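PDB 7CWW: TsrE from Streptomyces laurentii, which is probably the cyclase that closes the central nitrogen heterocycle of a thiopeptide antibiotic, and belongs to the lantibiotic dehydratase C-terminal family. Local coordinates for residues A295-T298 / Y299-G302. Residues are numbered along the deposited sequence; the frame is centred on the assembly and turned at random.
Sequences ADNT and YYQG
N297 is the N-cap of helix 298-306, and its side chain meets the backbone of Y300. Y300 N donates to N297 OD1 at 2.8 Å, with an N-H...O angle of 172°. The bond is nearly straight at the hydrogen, but the donor lies 60° out of the plane of the N297 amide and not on a lone pair. N297 CG stands anti to its own backbone N (chi1 -167°), which turns the amide forward over the first turn. There the amide carbon CG packs against Y300 CB at 3.3 Å. The two side chains cross at about a right angle.

The main chain then takes up the helical pattern. Q301 N donates to N297 O at 3.2 Å, and G302 N to T298 O at 3.0 Å. The side chain of Q301 runs back over the turn, and its NE2 comes 3.4 Å from A295 CA. That NE2 donates to I294 O, in the last turn of helix 286-296.

N297 ND2 is held by I357 O and V360 O, which probably fixes the amide rotation and keeps OD1 facing the helix. Y299 touches V360 and P362, and its OH is hydrogen-bonded to S156 OG. The buried N297 amide thus satisfies a first-turn N-H and ties the break between helices 286-296 and 298-306 to the end of helix 353-359.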
loop_
_atom_site.group_PDB
_atom_site.type_symbol
_atom_site.label_atom_id
_atom_site.label_comp_id
_atom_site.label_asym_id
_atom_site.label_seq_id
_atom_site.Cartn_x
_atom_site.Cartn_y
_atom_site.Cartn_z
ATOM N N ALA A 295 9.146 10.891 -21.147
ATOM C CA ALA A 295 9.822 10.306 -22.302
ATOM C C ALA A 295 11.074 11.082 -22.681
ATOM O O ALA A 295 12.040 10.493 -23.182
ATOM C CB ALA A 295 8.863 10.241 -23.492
ATOM N N ASP A 296 11.082 12.393 -22.455
ATOM C CA ASP A 296 12.239 13.209 -22.797
ATOM C C ASP A 296 13.294 13.256 -21.701
ATOM O O ASP A 296 14.390 13.772 -21.944
ATOM C CB ASP A 296 11.797 14.641 -23.129
ATOM C CG ASP A 296 10.816 14.696 -24.284
ATOM O OD1 ASP A 296 10.335 13.627 -24.720
ATOM O OD2 ASP A 296 10.532 15.814 -24.759
ATOM N N ASN A 297 13.003 12.748 -20.508
ATOM C CA ASN A 297 13.921 12.866 -19.374
ATOM C C ASN A 297 14.544 11.497 -19.128
ATOM O O ASN A 297 14.071 10.719 -18.299
ATOM C CB ASN A 297 13.219 13.394 -18.128
ATOM C CG ASN A 297 14.197 13.818 -17.053
ATOM O OD1 ASN A 297 15.309 13.290 -16.958
ATOM N ND2 ASN A 297 13.791 14.783 -16.233
ATOM N N THR A 298 15.629 11.225 -19.851
ATOM C CA THR A 298 16.327 9.954 -19.707
ATOM C C THR A 298 16.844 9.767 -18.287
ATOM O O THR A 298 16.799 8.658 -17.740
ATOM C CB THR A 298 17.471 9.894 -20.714
ATOM O OG1 THR A 298 16.945 9.527 -21.989
ATOM C CG2 THR A 298 18.536 8.896 -20.282
ATOM N N TYR A 299 17.323 10.845 -17.671
ATOM C CA TYR A 299 17.872 10.746 -16.326
ATOM C C TYR A 299 16.808 10.300 -15.330
ATOM O O TYR A 299 17.031 9.389 -14.522
ATOM C CB TYR A 299 18.469 12.092 -15.922
ATOM C CG TYR A 299 18.817 12.154 -14.463
ATOM C CD1 TYR A 299 19.948 11.515 -13.983
ATOM C CD2 TYR A 299 18.007 12.836 -13.558
ATOM C CE1 TYR A 299 20.273 11.558 -12.647
ATOM C CE2 TYR A 299 18.325 12.881 -12.214
ATOM C CZ TYR A 299 19.464 12.243 -11.769
ATOM O OH TYR A 299 19.804 12.270 -10.440
ATOM N N TYR A 300 15.643 10.946 -15.373
ATOM C CA TYR A 300 14.523 10.562 -14.519
ATOM C C TYR A 300 14.175 9.083 -14.695
ATOM O O TYR A 300 13.991 8.355 -13.711
ATOM C CB TYR A 300 13.338 11.469 -14.855
ATOM C CG TYR A 300 12.012 11.160 -14.206
ATOM C CD1 TYR A 300 11.038 10.436 -14.892
ATOM C CD2 TYR A 300 11.703 11.648 -12.935
ATOM C CE1 TYR A 300 9.808 10.167 -14.321
ATOM C CE2 TYR A 300 10.474 11.384 -12.351
ATOM C CZ TYR A 300 9.527 10.642 -13.052
ATOM O OH TYR A 300 8.295 10.365 -12.490
ATOM N N GLN A 301 14.108 8.616 -15.948
ATOM C CA GLN A 301 13.807 7.210 -16.210
ATOM C C GLN A 301 14.822 6.292 -15.536
ATOM O O GLN A 301 14.450 5.329 -14.856
ATOM C CB GLN A 301 13.765 6.952 -17.717
ATOM C CG GLN A 301 12.494 7.436 -18.397
ATOM C CD GLN A 301 12.560 7.304 -19.905
ATOM O OE1 GLN A 301 13.214 6.401 -20.432
ATOM N NE2 GLN A 301 11.893 8.212 -20.611
ATOM N N GLY A 302 16.116 6.576 -15.714
ATOM C CA GLY A 302 17.134 5.737 -15.099
ATOM C C GLY A 302 17.073 5.763 -13.587
ATOM O O GLY A 302 17.267 4.738 -12.928
#